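Local coordinates for protein inosine-uridine nucleoside N-ribohydrolase (Xanthomonas oryzae pv. oryzae, PDB 4KL0) that binds calcium and is of uncertain function, but probably hydrolyses N-glycosyl compounds as nucleoside hydrolases do, at residues 23-34 with 55-66. Sequence-based numbering, arbitrary orientation.
Sequences RPQLPLDTLLFT and DGFLRLTDVVVT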
ATOM      1  N   ARG A  23      -6.560  14.438 -15.122  1.00 23.08           N
ATOM      2  CA  ARG A  23      -5.103  14.486 -14.945  1.00 21.62           C
ATOM      3  C   ARG A  23      -4.764  15.835 -14.389  1.00 22.58           C
ATOM      4  O   ARG A  23      -5.342  16.846 -14.828  1.00 22.46           O
ATOM      5  CB  ARG A  23      -4.294  14.325 -16.257  1.00 23.25           C
ATOM      6  CG  ARG A  23      -4.368  12.991 -16.952  1.00 25.23           C
ATOM      7  CD  ARG A  23      -3.413  13.037 -18.132  1.00 22.83           C
ATOM      8  NE  ARG A  23      -3.255  11.747 -18.782  1.00 24.54           N
ATOM      9  CZ  ARG A  23      -3.953  11.331 -19.831  1.00 20.68           C
ATOM     10  NH1 ARG A  23      -4.892  12.099 -20.360  1.00 27.38           N
ATOM     11  NH2 ARG A  23      -3.708  10.138 -20.374  1.00 21.91           N
ATOM     12  N   PRO A  24      -3.833  15.884 -13.433  1.00 22.65           N
ATOM     13  CA  PRO A  24      -3.324  17.163 -12.919  1.00 22.56           C
ATOM     14  C   PRO A  24      -2.392  17.850 -13.939  1.00 23.48           C
ATOM     15  O   PRO A  24      -1.951  17.232 -14.918  1.00 20.55           O
ATOM     16  CB  PRO A  24      -2.539  16.732 -11.674  1.00 23.84           C
ATOM     17  CG  PRO A  24      -2.042  15.367 -12.019  1.00 21.64           C
ATOM     18  CD  PRO A  24      -3.202  14.732 -12.737  1.00 21.33           C
ATOM     19  N   GLN A  25      -2.086  19.124 -13.731  1.00 28.50           N
ATOM     20  CA  GLN A  25      -1.152  19.817 -14.617  1.00 27.13           C
ATOM     21  C   GLN A  25       0.250  19.259 -14.529  1.00 27.65           C
ATOM     22  O   GLN A  25       0.997  19.234 -15.498  1.00 26.51           O
ATOM     23  CB  GLN A  25      -1.091  21.293 -14.244  1.00 31.98           C
ATOM     24  CG  GLN A  25      -2.397  21.979 -14.461  1.00 34.74           C
ATOM     25  CD  GLN A  25      -2.244  23.198 -15.337  1.00 41.35           C
ATOM     26  OE1 GLN A  25      -1.646  24.210 -14.922  1.00 43.98           O
ATOM     27  NE2 GLN A  25      -2.741  23.097 -16.583  1.00 42.82           N
ATOM     28  N   LEU A  26       0.630  18.840 -13.331  1.00 23.65           N
ATOM     29  CA  LEU A  26       1.935  18.274 -13.153  1.00 25.91           C
ATOM     30  C   LEU A  26       1.735  16.978 -12.371  1.00 24.93           C
ATOM     31  O   LEU A  26       0.897  16.967 -11.438  1.00 21.18           O
ATOM     32  CB  LEU A  26       2.761  19.223 -12.296  1.00 30.15           C
ATOM     33  CG  LEU A  26       3.928  20.057 -12.870  1.00 32.97           C
ATOM     34  CD1 LEU A  26       3.928  20.150 -14.387  1.00 33.82           C
ATOM     35  CD2 LEU A  26       3.883  21.434 -12.219  1.00 35.79           C
ATOM     36  N   PRO A  27       2.529  15.926 -12.692  1.00 22.71           N
ATOM     37  CA  PRO A  27       2.397  14.736 -11.819  1.00 19.09           C
ATOM     38  C   PRO A  27       2.856  15.079 -10.420  1.00 23.16           C
ATOM     39  O   PRO A  27       3.777  15.867 -10.222  1.00 22.27           O
ATOM     40  CB  PRO A  27       3.307  13.669 -12.457  1.00 19.31           C
ATOM     41  CG  PRO A  27       3.681  14.257 -13.911  1.00 22.31           C
ATOM     42  CD  PRO A  27       3.611  15.774 -13.685  1.00 24.40           C
ATOM     43  N   LEU A  28       2.211  14.455  -9.448  1.00 20.15           N
ATOM     44  CA  LEU A  28       2.567  14.654  -8.049  1.00 21.10           C
ATOM     45  C   LEU A  28       3.783  13.796  -7.690  1.00 19.69           C
ATOM     46  O   LEU A  28       3.685  12.567  -7.701  1.00 17.49           O
ATOM     47  CB  LEU A  28       1.336  14.312  -7.182  1.00 19.62           C
ATOM     48  CG  LEU A  28       1.505  14.511  -5.652  1.00 19.63           C
ATOM     49  CD1 LEU A  28       1.785  15.971  -5.262  1.00 22.76           C
ATOM     50  CD2 LEU A  28       0.313  13.979  -4.876  1.00 23.67           C
ATOM     51  N   ASP A  29       4.915  14.388  -7.312  1.00 19.99           N
ATOM     52  CA  ASP A  29       6.048  13.565  -6.880  1.00 18.92           C
ATOM     53  C   ASP A  29       5.674  12.873  -5.573  1.00 21.38           C
ATOM     54  O   ASP A  29       5.089  13.522  -4.681  1.00 19.91           O
ATOM     55  CB  ASP A  29       7.309  14.407  -6.678  1.00 19.80           C
ATOM     56  CG  ASP A  29       8.075  14.608  -7.968  1.00 26.99           C
ATOM     57  OD1 ASP A  29       7.584  14.156  -9.028  1.00 26.72           O
ATOM     58  OD2 ASP A  29       9.184  15.201  -7.936  1.00 31.94           O
ATOM     59  N   THR A  30       6.013  11.578  -5.464  1.00 17.77           N
ATOM     60  CA  THR A  30       5.469  10.730  -4.385  1.00 16.88           C
ATOM     61  C   THR A  30       6.556   9.981  -3.662  1.00 16.87           C
ATOM     62  O   THR A  30       7.429   9.388  -4.301  1.00 16.77           O
ATOM     63  CB  THR A  30       4.432   9.722  -4.964  1.00 16.07           C
ATOM     64  OG1 THR A  30       3.313  10.436  -5.519  1.00 20.67           O
ATOM     65  CG2 THR A  30       3.925   8.769  -3.875  1.00 17.06           C
ATOM     66  N   LEU A  31       6.501  10.017  -2.321  1.00 14.65           N
ATOM     67  CA  LEU A  31       7.409   9.264  -1.431  1.00 12.65           C
ATOM     68  C   LEU A  31       6.569   8.126  -0.810  1.00 15.31           C
ATOM     69  O   LEU A  31       5.473   8.395  -0.215  1.00 15.04           O
ATOM     70  CB  LEU A  31       7.934  10.144  -0.283  1.00 13.85           C
ATOM     71  CG  LEU A  31       8.414  11.519  -0.770  1.00 15.26           C
ATOM     72  CD1 LEU A  31       8.823  12.379   0.469  1.00 17.94           C
ATOM     73  CD2 LEU A  31       9.556  11.380  -1.726  1.00 15.99           C
ATOM     74  N   LEU A  32       7.037   6.890  -0.989  1.00 13.33           N
ATOM     75  CA  LEU A  32       6.275   5.695  -0.574  1.00 10.92           C
ATOM     76  C   LEU A  32       7.050   4.937   0.500  1.00 13.77           C
ATOM     77  O   LEU A  32       8.262   4.699   0.390  1.00 13.60           O
ATOM     78  CB  LEU A  32       6.031   4.834  -1.816  1.00 11.63           C
ATOM     79  CG  LEU A  32       5.219   3.573  -1.661  1.00 12.83           C
ATOM     80  CD1 LEU A  32       3.775   3.938  -1.234  1.00 14.44           C
ATOM     81  CD2 LEU A  32       5.129   2.760  -3.006  1.00 13.01           C
ATOM     82  N   PHE A  33       6.323   4.510   1.546  1.00 11.67           N
ATOM     83  CA  PHE A  33       6.880   3.748   2.663  1.00  9.33           C
ATOM     84  C   PHE A  33       6.145   2.414   2.700  1.00 10.76           C
ATOM     85  O   PHE A  33       4.915   2.400   2.760  1.00 10.79           O
ATOM     86  CB  PHE A  33       6.636   4.530   3.972  1.00 12.16           C
ATOM     87  CG  PHE A  33       7.240   5.894   3.947  1.00 11.49           C
ATOM     88  CD1 PHE A  33       8.492   6.118   4.529  1.00 13.71           C
ATOM     89  CD2 PHE A  33       6.546   6.939   3.364  1.00 13.16           C
ATOM     90  CE1 PHE A  33       9.072   7.432   4.445  1.00 14.88           C
ATOM     91  CE2 PHE A  33       7.124   8.235   3.286  1.00 12.80           C
ATOM     92  CZ  PHE A  33       8.398   8.437   3.874  1.00 12.93           C
ATOM     93  N   THR A  34       6.863   1.297   2.541  1.00 10.26           N
ATOM     94  CA  THR A  34       6.220   0.035   2.115  1.00 10.43           C
ATOM     95  C   THR A  34       6.954  -1.205   2.622  1.00 11.99           C
ATOM     96  O   THR A  34       8.111  -1.115   3.051  1.00 13.14           O
ATOM     97  CB  THR A  34       6.201   0.039   0.594  1.00 10.80           C
ATOM     98  OG1 THR A  34       5.625  -1.160   0.061  1.00 11.94           O
ATOM     99  CG2 THR A  34       7.593   0.185   0.027  1.00 12.73           C
ATOM    100  N   ASP A  55       0.338   7.772 -16.870  1.00 16.44           N
ATOM    101  CA  ASP A  55      -0.721   8.739 -17.190  1.00 16.06           C
ATOM    102  C   ASP A  55      -0.582  10.146 -16.573  1.00 18.27           C
ATOM    103  O   ASP A  55      -1.484  10.980 -16.760  1.00 20.57           O
ATOM    104  CB  ASP A  55      -2.117   8.168 -16.886  1.00 18.36           C
ATOM    105  CG  ASP A  55      -2.504   7.031 -17.827  1.00 24.48           C
ATOM    106  OD1 ASP A  55      -1.840   6.905 -18.918  1.00 25.50           O
ATOM    107  OD2 ASP A  55      -3.455   6.262 -17.501  1.00 23.27           O
ATOM    108  N   GLY A  56       0.499  10.397 -15.857  1.00 17.19           N
ATOM    109  CA  GLY A  56       0.796  11.748 -15.408  1.00 16.01           C
ATOM    110  C   GLY A  56       0.141  12.179 -14.107  1.00 20.57           C
ATOM    111  O   GLY A  56       0.075  13.390 -13.813  1.00 19.89           O
ATOM    112  N   PHE A  57      -0.310  11.211 -13.300  1.00 17.98           N
ATOM    113  CA  PHE A  57      -0.882  11.562 -11.991  1.00 17.08           C
ATOM    114  C   PHE A  57       0.169  11.705 -10.912  1.00 16.84           C
ATOM    115  O   PHE A  57       0.034  12.518  -9.997  1.00 17.24           O
ATOM    116  CB  PHE A  57      -1.917  10.498 -11.581  1.00 15.29           C
ATOM    117  CG  PHE A  57      -3.202  10.595 -12.331  1.00 16.87           C
ATOM    118  CD1 PHE A  57      -4.254  11.335 -11.825  1.00 20.17           C
ATOM    119  CD2 PHE A  57      -3.334  10.014 -13.593  1.00 16.57           C
ATOM    120  CE1 PHE A  57      -5.421  11.470 -12.538  1.00 22.37           C
ATOM    121  CE2 PHE A  57      -4.504  10.115 -14.308  1.00 19.44           C
ATOM    122  CZ  PHE A  57      -5.562  10.849 -13.784  1.00 20.87           C
ATOM    123  N   LEU A  58       1.208  10.885 -11.001  1.00 15.96           N
ATOM    124  CA  LEU A  58       2.231  10.875  -9.979  1.00 15.58           C
ATOM    125  C   LEU A  58       3.559  10.531 -10.601  1.00 16.50           C
ATOM    126  O   LEU A  58       3.627  10.049 -11.754  1.00 17.13           O
ATOM    127  CB  LEU A  58       1.886   9.857  -8.890  1.00 16.56           C
ATOM    128  CG  LEU A  58       1.845   8.359  -9.261  1.00 16.03           C
ATOM    129  CD1 LEU A  58       3.213   7.794  -9.272  1.00 16.63           C
ATOM    130  CD2 LEU A  58       1.020   7.557  -8.237  1.00 18.54           C
ATOM    131  N   ARG A  59       4.611  10.767  -9.841  1.00 17.11           N
ATOM    132  CA  ARG A  59       5.915  10.259 -10.240  1.00 15.99           C
ATOM    133  C   ARG A  59       6.561   9.695  -8.984  1.00 18.85           C
ATOM    134  O   ARG A  59       6.694  10.410  -7.952  1.00 17.66           O
ATOM    135  CB  ARG A  59       6.758  11.306 -10.969  1.00 18.97           C
ATOM    136  CG  ARG A  59       8.147  10.792 -11.280  1.00 21.02           C
ATOM    137  CD  ARG A  59       9.008  11.850 -11.974  1.00 26.24           C
ATOM    138  NE  ARG A  59       9.427  12.835 -11.000  1.00 26.24           N
ATOM    139  CZ  ARG A  59      10.359  13.760 -11.229  1.00 31.89           C
ATOM    140  NH1 ARG A  59      10.973  13.803 -12.415  1.00 36.95           N
ATOM    141  NH2 ARG A  59      10.691  14.620 -10.274  1.00 31.05           N
ATOM    142  N   LEU A  60       6.833   8.383  -9.027  1.00 15.64           N
ATOM    143  CA  LEU A  60       7.282   7.671  -7.796  1.00 17.03           C
ATOM    144  C   LEU A  60       8.783   7.836  -7.720  1.00 17.34           C
ATOM    145  O   LEU A  60       9.529   7.129  -8.431  1.00 19.39           O
ATOM    146  CB  LEU A  60       6.868   6.187  -7.855  1.00 18.71           C
ATOM    147  CG  LEU A  60       7.162   5.324  -6.655  1.00 17.35           C
ATOM    148  CD1 LEU A  60       6.555   5.951  -5.402  1.00 17.14           C
ATOM    149  CD2 LEU A  60       6.613   3.915  -6.952  1.00 16.62           C
ATOM    150  N   THR A  61       9.248   8.746  -6.854  1.00 15.05           N
ATOM    151  CA  THR A  61      10.663   9.084  -6.909  1.00 19.72           C
ATOM    152  C   THR A  61      11.513   8.266  -5.926  1.00 19.65           C
ATOM    153  O   THR A  61      12.667   7.877  -6.237  1.00 19.18           O
ATOM    154  CB  THR A  61      10.853  10.603  -6.709  1.00 19.55           C
ATOM    155  OG1 THR A  61      10.393  10.979  -5.392  1.00 19.48           O
ATOM    156  CG2 THR A  61      10.033  11.375  -7.752  1.00 21.63           C
ATOM    157  N   ASP A  62      10.934   7.942  -4.759  1.00 15.54           N
ATOM    158  CA  ASP A  62      11.701   7.329  -3.688  1.00 13.66           C
ATOM    159  C   ASP A  62      10.799   6.367  -2.943  1.00 14.28           C
ATOM    160  O   ASP A  62       9.636   6.665  -2.703  1.00 15.66           O
ATOM    161  CB  ASP A  62      12.203   8.402  -2.700  1.00 17.32           C
ATOM    162  CG  ASP A  62      13.142   9.420  -3.376  1.00 20.63           C
ATOM    163  OD1 ASP A  62      12.647  10.454  -3.848  1.00 21.06           O
ATOM    164  OD2 ASP A  62      14.369   9.174  -3.417  1.00 24.34           O
ATOM    165  N   VAL A  63      11.352   5.237  -2.612  1.00 13.51           N
ATOM    166  CA  VAL A  63      10.635   4.242  -1.825  1.00 13.89           C
ATOM    167  C   VAL A  63      11.540   3.776  -0.691  1.00 16.16           C
ATOM    168  O   VAL A  63      12.702   3.396  -0.914  1.00 16.22           O
ATOM    169  CB  VAL A  63      10.278   3.064  -2.757  1.00 14.42           C
ATOM    170  CG1 VAL A  63       9.609   1.965  -1.991  1.00 14.64           C
ATOM    171  CG2 VAL A  63       9.358   3.541  -3.865  1.00 14.71           C
ATOM    172  N   VAL A  64      11.055   3.817   0.541  1.00 12.23           N
ATOM    173  CA  VAL A  64      11.854   3.330   1.660  1.00 13.21           C
ATOM    174  C   VAL A  64      11.106   2.129   2.273  1.00 14.77           C
ATOM    175  O   VAL A  64       9.911   2.172   2.490  1.00 14.94           O
ATOM    176  CB  VAL A  64      12.090   4.408   2.696  1.00 15.47           C
ATOM    177  CG1 VAL A  64      12.895   3.848   3.837  1.00 16.83           C
ATOM    178  CG2 VAL A  64      12.850   5.623   2.030  1.00 18.80           C
ATOM    179  N   VAL A  65      11.821   1.045   2.483  1.00 12.42           N
ATOM    180  CA  VAL A  65      11.195  -0.270   2.778  1.00 11.60           C
ATOM    181  C   VAL A  65      11.442  -0.653   4.241  1.00 14.01           C
ATOM    182  O   VAL A  65      12.592  -0.575   4.766  1.00 14.98           O
ATOM    183  CB  VAL A  65      11.839  -1.351   1.855  1.00 13.25           C
ATOM    184  CG1 VAL A  65      11.377  -2.734   2.218  1.00 14.62           C
ATOM    185  CG2 VAL A  65      11.519  -1.039   0.378  1.00 14.44           C
ATOM    186  N   THR A  66      10.394  -1.157   4.903  1.00 12.24           N
ATOM    187  CA  THR A  66      10.507  -1.525   6.311  1.00 10.98           C
ATOM    188  C   THR A  66      10.011  -2.964   6.498  1.00 10.78           C
ATOM    189  O   THR A  66       9.788  -3.649   5.506  1.00 12.55           O
ATOM    190  CB  THR A  66       9.774  -0.483   7.220  1.00 13.91           C
ATOM    191  OG1 THR A  66      10.046  -0.696   8.616  1.00 13.83           O
ATOM    192  CG2 THR A  66       8.246  -0.486   7.012  1.00 13.26           C
TER
HETATM  193  O   HOH W   1      -0.906   9.368 -20.439  1.00 23.86           O
HETATM  194  O   HOH W   2       0.227  15.602 -15.353  1.00 25.63           O
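L32 CB lies against L60 CD1 at 3.8 Å and also meets V63 CG2. On the same face of the sheet T34 CG2 presses on V63 CG1 at 3.4 Å, a tight contact. With OG1 of T34 anti to the backbone N (chi1 179°), CG2 sits between the backbone N and the carbonyl carbon, where it meets V63. T34 OG1 hydrogen-bonds with Y46 OH and with OD1 of D42, a calcium ligand. A beta bulge at T61 shifts the pairing of the parallel strands 28-34 and 58-65: T30 O accepts from T61 N, whereas L32 N donates to D62 O. L28 O takes two donors from opposite faces of its plane, R59 N at 2.9 Å and T30 OG1 at 3.1 Å. On the other face R59 bends at chi3 (75°) and lies alongside D29. R59 NH2 meets the syn side of D29 OD2 at 2.8 Å in a salt bridge; the bond from R59 NE to D29 OD1 is weak. At the outer end R23 NE donates to D55 O at 2.8 Å. G56 ends helix 41-54 in a Schellman motif. Strand 28-34, helix 41-54 and strand 58-65 form a beta-alpha-beta unit of the Rossmann-like nucleoside hydrolase fold, with T34 beside the calcium site.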